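Local coordinates for Serine/threonine-protein acetyltransferase HopZ1a (Pseudomonas syringae pv. syringae, PDB 5KLP) that is a serine/threonine acetyltransferase, activated by inositol hexakisphosphate, that acetylates host proteins such as tubulin and impairs the host microtubule network and immunity, at residues T180-T185 with L194-K199; L256-Y261 with G283-E288. The protein carries 10 engineered substitutions. All coordinates share one frame; numbering follows the deposited sequence.

Interaction 1 (T180-T185 with L194-K199); sequences TQAAAT and LNYAIK. Engineered in segment 180-185: Ala183 (natural residue Gln), Ala184 (natural residue Lys). With IHP (inositol hexakisphosphate), chain D.
Thr180 and Tyr196 approach from opposite directions and meet through their hydroxyls. Thr180 OG1 lies 2.9 Å from Tyr196 OH, at the ring edge and in its plane, in a probable hydrogen bond. The Ala182 methyl packs on the same phenol oxygen, with CB 3.3 Å from Tyr196 OH. The methyl CG2 of Thr180 comes obliquely to the ring, 3.7 Å from Tyr196 CE2. Thr180 OG1 also accepts a bond from Ala182 N at 3.2 Å, which makes an ST turn. The main polar partner of Tyr196 OH is the backbone carbonyl of Phe260. Two oxygens, Thr180 OG1 and Phe260 O, thus fix the buried phenol oxygen.

The same helix contributes to the inositol hexakisphosphate pocket. Asn195 CG is anti to the backbone N (chi1 -176°), and ND2 bonds IHP O23 at 3.0 Å. Lys199 bends at chi2, and its NZ bridges two phosphates, 2.7 Å from IHP O33 and 3.0 Å from IHP O32.

Residues 180-185 follow strand 175-179, which lies between strands 138-143 and 248-251. Helix 189-202 starts at the active-site Cys189. Leu194 and Ile198 pack on Phe328 of helix 324-340, and Leu194 and Ala197 rest on Leu85 of strand 85-87.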
ATOM      1  N   THR A 180      -4.397  -2.239  -6.856  1.00 13.14           N
ATOM      2  CA  THR A 180      -3.742  -1.189  -7.642  1.00 12.86           C
ATOM      3  C   THR A 180      -2.791  -1.732  -8.721  1.00 16.12           C
ATOM      4  O   THR A 180      -2.636  -1.105  -9.764  1.00 20.32           O
ATOM      5  CB  THR A 180      -2.944  -0.205  -6.742  1.00 18.22           C
ATOM      6  OG1 THR A 180      -1.758  -0.843  -6.254  1.00 18.58           O
ATOM      7  CG2 THR A 180      -3.779   0.260  -5.551  1.00 19.37           C
ATOM      8  N   GLN A 181      -2.205  -2.910  -8.495  1.00 17.74           N
ATOM      9  CA  GLN A 181      -1.166  -3.482  -9.385  1.00 13.16           C
ATOM     10  C   GLN A 181       0.058  -2.587  -9.525  1.00 19.45           C
ATOM     11  O   GLN A 181       0.772  -2.649 -10.537  1.00 19.32           O
ATOM     12  CB  GLN A 181      -1.730  -3.776 -10.799  1.00 16.91           C
ATOM     13  CG  GLN A 181      -3.011  -4.631 -10.794  1.00 16.77           C
ATOM     14  CD  GLN A 181      -3.499  -4.992 -12.197  1.00 26.57           C
ATOM     15  OE1 GLN A 181      -2.782  -4.807 -13.193  1.00 28.32           O
ATOM     16  NE2 GLN A 181      -4.724  -5.517 -12.280  1.00 24.92           N
ATOM     17  N   ALA A 182       0.316  -1.746  -8.526  1.00 16.09           N
ATOM     18  CA  ALA A 182       1.486  -0.883  -8.607  1.00 20.59           C
ATOM     19  C   ALA A 182       2.775  -1.695  -8.382  1.00 19.57           C
ATOM     20  O   ALA A 182       3.798  -1.419  -9.001  1.00 20.15           O
ATOM     21  CB  ALA A 182       1.378   0.272  -7.598  1.00 13.70           C
ATOM     22  N   ALA A 183       2.713  -2.698  -7.508  1.00 17.97           N
ATOM     23  CA  ALA A 183       3.891  -3.506  -7.167  1.00 24.67           C
ATOM     24  C   ALA A 183       4.103  -4.604  -8.196  1.00 29.19           C
ATOM     25  O   ALA A 183       3.177  -5.359  -8.499  1.00 28.71           O
ATOM     26  CB  ALA A 183       3.741  -4.120  -5.784  1.00 20.97           C
ATOM     27  N   ALA A 184       5.325  -4.714  -8.699  1.00 30.13           N
ATOM     28  CA  ALA A 184       5.659  -5.726  -9.698  1.00 38.18           C
ATOM     29  C   ALA A 184       5.955  -7.074  -9.050  1.00 42.15           C
ATOM     30  O   ALA A 184       5.842  -8.116  -9.686  1.00 45.88           O
ATOM     31  CB  ALA A 184       6.840  -5.275 -10.528  1.00 42.44           C
ATOM     32  N   THR A 185       6.363  -7.042  -7.786  1.00 35.55           N
ATOM     33  CA  THR A 185       6.595  -8.261  -7.014  1.00 32.52           C
ATOM     34  C   THR A 185       5.977  -8.099  -5.639  1.00 34.12           C
ATOM     35  O   THR A 185       5.399  -7.063  -5.330  1.00 35.64           O
ATOM     36  CB  THR A 185       8.096  -8.590  -6.858  1.00 32.93           C
ATOM     37  OG1 THR A 185       8.709  -7.652  -5.968  1.00 35.99           O
ATOM     38  CG2 THR A 185       8.802  -8.538  -8.197  1.00 32.30           C
ATOM     39  N   LEU A 194       3.018   0.877   3.581  1.00 20.52           N
ATOM     40  CA  LEU A 194       3.352   2.032   4.417  1.00 16.30           C
ATOM     41  C   LEU A 194       3.117   3.319   3.637  1.00 16.45           C
ATOM     42  O   LEU A 194       2.496   4.259   4.136  1.00 19.30           O
ATOM     43  CB  LEU A 194       4.807   1.949   4.917  1.00 15.72           C
ATOM     44  CG  LEU A 194       5.326   3.164   5.690  1.00 19.88           C
ATOM     45  CD1 LEU A 194       4.446   3.425   6.910  1.00 18.71           C
ATOM     46  CD2 LEU A 194       6.796   2.989   6.118  1.00 20.58           C
ATOM     47  N   ASN A 195       3.604   3.362   2.404  1.00 17.23           N
ATOM     48  CA  ASN A 195       3.384   4.542   1.578  1.00 16.28           C
ATOM     49  C   ASN A 195       1.902   4.795   1.382  1.00 18.09           C
ATOM     50  O   ASN A 195       1.443   5.935   1.436  1.00 17.90           O
ATOM     51  CB  ASN A 195       4.065   4.402   0.211  1.00 15.20           C
ATOM     52  CG  ASN A 195       3.925   5.665  -0.631  1.00 21.38           C
ATOM     53  OD1 ASN A 195       2.999   5.792  -1.419  1.00 21.67           O
ATOM     54  ND2 ASN A 195       4.841   6.614  -0.439  1.00 21.57           N
ATOM     55  N   TYR A 196       1.156   3.719   1.170  1.00 16.45           N
ATOM     56  CA  TYR A 196      -0.275   3.816   0.934  1.00 18.34           C
ATOM     57  C   TYR A 196      -1.027   4.366   2.143  1.00 15.65           C
ATOM     58  O   TYR A 196      -1.996   5.123   1.994  1.00 16.82           O
ATOM     59  CB  TYR A 196      -0.827   2.445   0.539  1.00 17.95           C
ATOM     60  CG  TYR A 196      -0.674   2.137  -0.943  1.00 16.98           C
ATOM     61  CD1 TYR A 196       0.148   2.920  -1.768  1.00 11.97           C
ATOM     62  CD2 TYR A 196      -1.383   1.089  -1.528  1.00 15.90           C
ATOM     63  CE1 TYR A 196       0.275   2.652  -3.121  1.00 13.36           C
ATOM     64  CE2 TYR A 196      -1.272   0.813  -2.888  1.00 18.86           C
ATOM     65  CZ  TYR A 196      -0.446   1.598  -3.679  1.00 21.27           C
ATOM     66  OH  TYR A 196      -0.354   1.315  -5.025  1.00 16.14           O
ATOM     67  N   ALA A 197      -0.587   3.987   3.338  1.00 13.93           N
ATOM     68  CA  ALA A 197      -1.191   4.505   4.570  1.00 21.98           C
ATOM     69  C   ALA A 197      -1.023   6.014   4.631  1.00 18.64           C
ATOM     70  O   ALA A 197      -1.975   6.745   4.913  1.00 18.90           O
ATOM     71  CB  ALA A 197      -0.561   3.848   5.812  1.00 20.38           C
ATOM     72  N   ILE A 198       0.194   6.479   4.369  1.00 18.44           N
ATOM     73  CA  ILE A 198       0.468   7.922   4.348  1.00 21.42           C
ATOM     74  C   ILE A 198      -0.386   8.626   3.283  1.00 25.51           C
ATOM     75  O   ILE A 198      -0.930   9.711   3.532  1.00 22.47           O
ATOM     76  CB  ILE A 198       1.959   8.218   4.078  1.00 18.11           C
ATOM     77  CG1 ILE A 198       2.831   7.576   5.164  1.00 23.34           C
ATOM     78  CG2 ILE A 198       2.196   9.740   4.023  1.00 16.19           C
ATOM     79  CD1 ILE A 198       4.323   7.647   4.886  1.00 26.62           C
ATOM     80  N   LYS A 199      -0.490   8.025   2.093  1.00 14.47           N
ATOM     81  CA  LYS A 199      -1.286   8.648   1.022  1.00 15.65           C
ATOM     82  C   LYS A 199      -2.772   8.664   1.362  1.00 18.37           C
ATOM     83  O   LYS A 199      -3.491   9.596   1.002  1.00 21.08           O
ATOM     84  CB  LYS A 199      -1.071   7.928  -0.317  1.00 15.32           C
ATOM     85  CG  LYS A 199       0.363   7.992  -0.846  1.00 17.93           C
ATOM     86  CD  LYS A 199       0.899   9.426  -0.832  1.00 22.16           C
ATOM     87  CE  LYS A 199       2.256   9.519  -1.498  1.00 20.05           C
ATOM     88  NZ  LYS A 199       2.810  10.891  -1.388  1.00 22.38           N
TER
HETATM   89  C1  IHP D 401       7.768  13.848   1.101  1.00 32.19           C
HETATM   90  C2  IHP D 401       7.345  12.467   0.425  1.00 29.30           C
HETATM   91  C3  IHP D 401       7.945  11.968  -0.945  1.00 41.92           C
HETATM   92  C4  IHP D 401       8.925  13.021  -1.644  1.00 35.79           C
HETATM   93  C5  IHP D 401       8.821  14.479  -1.236  1.00 35.34           C
HETATM   94  C6  IHP D 401       8.963  14.476   0.280  1.00 41.40           C
HETATM   95  O11 IHP D 401       6.755  14.657   1.279  1.00 41.17           O
HETATM   96  P1  IHP D 401       6.131  15.363   2.687  1.00 32.60           P
HETATM   97  O21 IHP D 401       4.605  15.383   2.624  1.00 42.79           O
HETATM   98  O31 IHP D 401       6.627  16.808   2.805  1.00 48.03           O
HETATM   99  O41 IHP D 401       6.517  14.657   3.975  1.00 36.45           O
HETATM  100  O12 IHP D 401       5.987  12.242   0.463  1.00 22.03           O
HETATM  101  P2  IHP D 401       5.452  10.934   1.376  1.00 23.28           P
HETATM  102  O22 IHP D 401       5.880  11.117   2.847  1.00 22.89           O
HETATM  103  O32 IHP D 401       3.936  10.706   1.333  1.00 22.79           O
HETATM  104  O42 IHP D 401       6.187   9.661   0.891  1.00 18.87           O
HETATM  105  O13 IHP D 401       6.945  11.704  -1.688  1.00 45.75           O
HETATM  106  P3  IHP D 401       6.329  10.335  -2.454  1.00 22.02           P
HETATM  107  O23 IHP D 401       5.938   9.132  -1.594  1.00 21.35           O
HETATM  108  O33 IHP D 401       5.062  11.050  -2.921  1.00 18.70           O
HETATM  109  O43 IHP D 401       7.163   9.853  -3.637  1.00 19.28           O
HETATM  110  O14 IHP D 401       8.887  12.926  -2.981  1.00 25.15           O
HETATM  111  P4  IHP D 401       9.981  12.093  -3.841  1.00 26.68           P
HETATM  112  O24 IHP D 401       9.703  10.589  -3.801  1.00 24.27           O
HETATM  113  O34 IHP D 401      10.044  12.566  -5.308  1.00 27.00           O
HETATM  114  O44 IHP D 401      11.393  12.302  -3.263  1.00 29.35           O
HETATM  115  O15 IHP D 401       7.792  15.173  -1.748  1.00 36.84           O
HETATM  116  P5  IHP D 401       7.980  16.438  -2.877  1.00 40.09           P
HETATM  117  O25 IHP D 401       9.402  16.447  -3.450  1.00 37.03           O
HETATM  118  O35 IHP D 401       6.998  16.264  -4.068  1.00 28.82           O
HETATM  119  O45 IHP D 401       7.727  17.816  -2.258  1.00 43.87           O
HETATM  120  O16 IHP D 401       9.246  15.698   0.725  1.00 55.05           O
HETATM  121  P6  IHP D 401      10.224  16.029   1.993  1.00 40.23           P
HETATM  122  O26 IHP D 401      11.394  15.047   2.031  1.00 44.34           O
HETATM  123  O36 IHP D 401      10.783  17.461   1.911  1.00 54.26           O
HETATM  124  O46 IHP D 401       9.455  15.924   3.315  1.00 42.01           O

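Interaction 2 (L256-Y261 with G283-E288); sequences LPVDFY and GRVNSE. With IHP (inositol hexakisphosphate), chain D.
No flat group takes part where Val258 meets Val285, but two flat groups lie within the segments, away from the valine contact. The Phe260 ring has Leu256 CD1 on one face, 3.9 Å above its plane and offset toward the rim. The carbonyl oxygen of Pro257 lies at the ring edge, in plane. The guanidinium of Arg284 has Glu288 CA over one face, also near the rim. Weak bonds run from Arg284 NE to Asn286 OD1 and O, and from Arg284 NH2 to Ser287 O. Arg284 NH1 also pairs with Glu288 OE1, but that carboxylate is poorly ordered and the pairing distance is doubtful. The Arg284 chain is extended, and residues 286-288 curl round its guanidinium.

The contact itself is apolar. Val258 and Val285 cross at about a right angle. The methyl CG1 of Val285 touches both branches of Val258, at 3.6 Å from CG2 and 3.9 Å from CG1. CG2 of Val258 is anti to its backbone N, which turns this branch to the partner. Leu296 of helix 296-302 packs on both valines.

Val258 sits in a 3-10 turn, where Tyr261 N bonds Val258 O at 2.8 Å. Beyond Val285 the loop reaches the ligand. Ser287 N gives a nearly straight bond to IHP O35, 2.9 Å long with an angle of 171°. Ser287 OG also bonds IHP O45 of the same phosphate, though the length is too short to be trusted. The carbonyl of Val285 accepts a bond from Lys262, whose amine also binds the inositol phosphate. Asn286 lies against the same phosphate as Ser287, through its CA and CB. A backbone N-H and a serine hydroxyl on this loop meet one phosphate, so the segment forms part of the inositol hexakisphosphate pocket of this YopJ-family acetyltransferase.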
ATOM      1  N   LEU A 256      -8.860   5.723  -6.835  1.00 18.49           N
ATOM      2  CA  LEU A 256      -7.838   6.332  -5.983  1.00 18.78           C
ATOM      3  C   LEU A 256      -7.096   7.420  -6.755  1.00 23.42           C
ATOM      4  O   LEU A 256      -7.048   7.378  -7.979  1.00 19.78           O
ATOM      5  CB  LEU A 256      -6.850   5.273  -5.491  1.00 18.93           C
ATOM      6  CG  LEU A 256      -7.406   4.124  -4.651  1.00 22.34           C
ATOM      7  CD1 LEU A 256      -6.285   3.135  -4.299  1.00 22.77           C
ATOM      8  CD2 LEU A 256      -8.069   4.661  -3.392  1.00 22.08           C
ATOM      9  N   PRO A 257      -6.507   8.393  -6.039  1.00 22.55           N
ATOM     10  CA  PRO A 257      -5.715   9.446  -6.684  1.00 23.09           C
ATOM     11  C   PRO A 257      -4.392   8.931  -7.242  1.00 21.58           C
ATOM     12  O   PRO A 257      -3.934   7.854  -6.860  1.00 20.34           O
ATOM     13  CB  PRO A 257      -5.443  10.436  -5.546  1.00 27.84           C
ATOM     14  CG  PRO A 257      -6.280  10.007  -4.406  1.00 31.52           C
ATOM     15  CD  PRO A 257      -6.592   8.574  -4.582  1.00 22.01           C
ATOM     16  N   VAL A 258      -3.777   9.714  -8.123  1.00 22.14           N
ATOM     17  CA  VAL A 258      -2.539   9.320  -8.798  1.00 24.77           C
ATOM     18  C   VAL A 258      -1.407   9.035  -7.799  1.00 23.19           C
ATOM     19  O   VAL A 258      -0.468   8.293  -8.100  1.00 21.99           O
ATOM     20  CB  VAL A 258      -2.101  10.407  -9.813  1.00 24.54           C
ATOM     21  CG1 VAL A 258      -1.724  11.709  -9.096  1.00 22.82           C
ATOM     22  CG2 VAL A 258      -0.966   9.898 -10.703  1.00 20.21           C
ATOM     23  N   ASP A 259      -1.530   9.598  -6.597  1.00 23.26           N
ATOM     24  CA  ASP A 259      -0.601   9.345  -5.485  1.00 21.32           C
ATOM     25  C   ASP A 259      -0.229   7.880  -5.384  1.00 20.04           C
ATOM     26  O   ASP A 259       0.919   7.531  -5.104  1.00 20.16           O
ATOM     27  CB  ASP A 259      -1.248   9.748  -4.156  1.00 23.67           C
ATOM     28  CG  ASP A 259      -1.610  11.216  -4.099  1.00 34.04           C
ATOM     29  OD1 ASP A 259      -2.320  11.698  -5.024  1.00 33.55           O
ATOM     30  OD2 ASP A 259      -1.248  11.860  -3.097  1.00 28.34           O
ATOM     31  N   PHE A 260      -1.217   7.018  -5.611  1.00 16.54           N
ATOM     32  CA  PHE A 260      -1.039   5.586  -5.361  1.00 17.06           C
ATOM     33  C   PHE A 260      -0.266   4.886  -6.470  1.00 15.78           C
ATOM     34  O   PHE A 260      -0.004   3.687  -6.389  1.00 18.89           O
ATOM     35  CB  PHE A 260      -2.418   4.941  -5.125  1.00 14.37           C
ATOM     36  CG  PHE A 260      -3.013   5.324  -3.795  1.00 17.85           C
ATOM     37  CD1 PHE A 260      -3.663   6.543  -3.638  1.00 16.77           C
ATOM     38  CD2 PHE A 260      -2.841   4.494  -2.674  1.00 16.06           C
ATOM     39  CE1 PHE A 260      -4.178   6.917  -2.398  1.00 19.71           C
ATOM     40  CE2 PHE A 260      -3.352   4.856  -1.437  1.00 18.56           C
ATOM     41  CZ  PHE A 260      -4.024   6.074  -1.296  1.00 19.68           C
ATOM     42  N   TYR A 261       0.146   5.638  -7.489  1.00 20.73           N
ATOM     43  CA  TYR A 261       0.892   5.038  -8.589  1.00 14.85           C
ATOM     44  C   TYR A 261       2.293   5.611  -8.743  1.00 17.25           C
ATOM     45  O   TYR A 261       3.038   5.198  -9.625  1.00 16.80           O
ATOM     46  CB  TYR A 261       0.094   5.167  -9.905  1.00 14.31           C
ATOM     47  CG  TYR A 261      -1.021   4.148  -9.941  1.00 16.31           C
ATOM     48  CD1 TYR A 261      -0.768   2.839 -10.338  1.00 18.56           C
ATOM     49  CD2 TYR A 261      -2.301   4.463  -9.483  1.00 16.75           C
ATOM     50  CE1 TYR A 261      -1.764   1.881 -10.325  1.00 16.54           C
ATOM     51  CE2 TYR A 261      -3.311   3.511  -9.472  1.00 18.62           C
ATOM     52  CZ  TYR A 261      -3.036   2.224  -9.902  1.00 20.57           C
ATOM     53  OH  TYR A 261      -4.014   1.263  -9.881  1.00 16.85           O
ATOM     54  N   GLY A 283      -1.927  14.117 -14.437  1.00 28.10           N
ATOM     55  CA  GLY A 283      -1.498  15.410 -13.934  1.00 33.04           C
ATOM     56  C   GLY A 283      -0.156  15.385 -13.229  1.00 39.93           C
ATOM     57  O   GLY A 283       0.580  14.404 -13.294  1.00 34.55           O
ATOM     58  N   ARG A 284       0.146  16.476 -12.537  1.00 40.10           N
ATOM     59  CA  ARG A 284       1.377  16.610 -11.768  1.00 38.78           C
ATOM     60  C   ARG A 284       1.391  15.670 -10.566  1.00 34.29           C
ATOM     61  O   ARG A 284       0.397  15.553  -9.857  1.00 38.74           O
ATOM     62  CB  ARG A 284       1.541  18.068 -11.319  1.00 39.07           C
ATOM     63  CG  ARG A 284       2.813  18.345 -10.557  1.00 41.98           C
ATOM     64  CD  ARG A 284       2.803  19.720  -9.884  1.00 44.80           C
ATOM     65  NE  ARG A 284       4.154  20.151  -9.529  1.00 51.52           N
ATOM     66  CZ  ARG A 284       4.726  21.276  -9.938  1.00 56.81           C
ATOM     67  NH1 ARG A 284       4.062  22.110 -10.725  1.00 57.84           N
ATOM     68  NH2 ARG A 284       5.962  21.569  -9.550  1.00 59.40           N
ATOM     69  N   VAL A 285       2.517  15.006 -10.320  1.00 34.36           N
ATOM     70  CA  VAL A 285       2.588  14.101  -9.174  1.00 30.65           C
ATOM     71  C   VAL A 285       3.569  14.567  -8.095  1.00 29.79           C
ATOM     72  O   VAL A 285       3.581  14.014  -7.003  1.00 30.43           O
ATOM     73  CB  VAL A 285       2.961  12.659  -9.607  1.00 23.70           C
ATOM     74  CG1 VAL A 285       1.876  12.082 -10.530  1.00 26.08           C
ATOM     75  CG2 VAL A 285       4.329  12.617 -10.271  1.00 24.05           C
ATOM     76  N   ASN A 286       4.360  15.597  -8.372  1.00 33.66           N
ATOM     77  CA  ASN A 286       5.212  16.162  -7.331  1.00 33.34           C
ATOM     78  C   ASN A 286       4.620  17.450  -6.770  1.00 38.26           C
ATOM     79  O   ASN A 286       3.779  18.067  -7.408  1.00 43.22           O
ATOM     80  CB  ASN A 286       6.624  16.427  -7.859  1.00 33.80           C
ATOM     81  CG  ASN A 286       6.665  17.525  -8.901  1.00 40.93           C
ATOM     82  OD1 ASN A 286       5.669  17.815  -9.560  1.00 39.53           O
ATOM     83  ND2 ASN A 286       7.822  18.166  -9.030  1.00 40.89           N
ATOM     84  N   SER A 287       5.048  17.856  -5.578  1.00 39.54           N
ATOM     85  CA  SER A 287       4.446  19.028  -4.948  1.00 47.34           C
ATOM     86  C   SER A 287       4.783  20.300  -5.730  1.00 54.61           C
ATOM     87  O   SER A 287       5.776  20.352  -6.462  1.00 51.95           O
ATOM     88  CB  SER A 287       4.907  19.166  -3.499  1.00 47.08           C
ATOM     89  OG  SER A 287       6.300  19.433  -3.433  1.00 48.94           O
ATOM     90  N   GLU A 288       3.951  21.322  -5.561  1.00 58.43           N
ATOM     91  CA  GLU A 288       4.052  22.540  -6.359  1.00 63.38           C
ATOM     92  C   GLU A 288       5.286  23.369  -6.012  1.00 66.30           C
ATOM     93  O   GLU A 288       5.702  24.233  -6.790  1.00 70.75           O
ATOM     94  CB  GLU A 288       2.786  23.383  -6.212  1.00 65.27           C
ATOM     95  CG  GLU A 288       1.533  22.677  -6.720  1.00 71.03           C
ATOM     96  CD  GLU A 288       1.371  22.769  -8.236  1.00 85.80           C
ATOM     97  OE1 GLU A 288       2.394  22.828  -8.951  1.00 93.45           O
ATOM     98  OE2 GLU A 288       0.219  22.763  -8.722  1.00 89.32           O
TER
HETATM   99  C1  IHP D 401       7.768  13.848   1.101  1.00 32.19           C
HETATM  100  C2  IHP D 401       7.345  12.467   0.425  1.00 29.30           C
HETATM  101  C3  IHP D 401       7.945  11.968  -0.945  1.00 41.92           C
HETATM  102  C4  IHP D 401       8.925  13.021  -1.644  1.00 35.79           C
HETATM  103  C5  IHP D 401       8.821  14.479  -1.236  1.00 35.34           C
HETATM  104  C6  IHP D 401       8.963  14.476   0.280  1.00 41.40           C
HETATM  105  O11 IHP D 401       6.755  14.657   1.279  1.00 41.17           O
HETATM  106  P1  IHP D 401       6.131  15.363   2.687  1.00 32.60           P
HETATM  107  O21 IHP D 401       4.605  15.383   2.624  1.00 42.79           O
HETATM  108  O31 IHP D 401       6.627  16.808   2.805  1.00 48.03           O
HETATM  109  O41 IHP D 401       6.517  14.657   3.975  1.00 36.45           O
HETATM  110  O12 IHP D 401       5.987  12.242   0.463  1.00 22.03           O
HETATM  111  P2  IHP D 401       5.452  10.934   1.376  1.00 23.28           P
HETATM  112  O22 IHP D 401       5.880  11.117   2.847  1.00 22.89           O
HETATM  113  O32 IHP D 401       3.936  10.706   1.333  1.00 22.79           O
HETATM  114  O42 IHP D 401       6.187   9.661   0.891  1.00 18.87           O
HETATM  115  O13 IHP D 401       6.945  11.704  -1.688  1.00 45.75           O
HETATM  116  P3  IHP D 401       6.329  10.335  -2.454  1.00 22.02           P
HETATM  117  O23 IHP D 401       5.938   9.132  -1.594  1.00 21.35           O
HETATM  118  O33 IHP D 401       5.062  11.050  -2.921  1.00 18.70           O
HETATM  119  O43 IHP D 401       7.163   9.853  -3.637  1.00 19.28           O
HETATM  120  O14 IHP D 401       8.887  12.926  -2.981  1.00 25.15           O
HETATM  121  P4  IHP D 401       9.981  12.093  -3.841  1.00 26.68           P
HETATM  122  O24 IHP D 401       9.703  10.589  -3.801  1.00 24.27           O
HETATM  123  O34 IHP D 401      10.044  12.566  -5.308  1.00 27.00           O
HETATM  124  O44 IHP D 401      11.393  12.302  -3.263  1.00 29.35           O
HETATM  125  O15 IHP D 401       7.792  15.173  -1.748  1.00 36.84           O
HETATM  126  P5  IHP D 401       7.980  16.438  -2.877  1.00 40.09           P
HETATM  127  O25 IHP D 401       9.402  16.447  -3.450  1.00 37.03           O
HETATM  128  O35 IHP D 401       6.998  16.264  -4.068  1.00 28.82           O
HETATM  129  O45 IHP D 401       7.727  17.816  -2.258  1.00 43.87           O
HETATM  130  O16 IHP D 401       9.246  15.698   0.725  1.00 55.05           O
HETATM  131  P6  IHP D 401      10.224  16.029   1.993  1.00 40.23           P
HETATM  132  O26 IHP D 401      11.394  15.047   2.031  1.00 44.34           O
HETATM  133  O36 IHP D 401      10.783  17.461   1.911  1.00 54.26           O
HETATM  134  O46 IHP D 401       9.455  15.924   3.315  1.00 42.01           O

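How the interactions relate
Interaction 1 is buried near the centre of the chain, and interaction 2 lies at the surface, their centres 13 Å apart. Segment 256-261 joins them. Its Tyr261 OH lies 2.7 Å from Thr180 O, and its Phe260 O lies 2.8 Å from Tyr196 OH, both probable hydrogen bonds. The Phe260 and Tyr196 rings meet edge-to-face, and Phe260 CZ packs 3.6 Å from Lys199 CB. Both interactions hold the inositol hexakisphosphate, but by different phosphates: segment 194-199 takes P2 and P3, and segment 283-288 takes P5. Interaction 1 also nears the catalytic centre, since the Thr180 side chain is about 6 Å from that of Glu143. This is consistent with coupling between cofactor and active site.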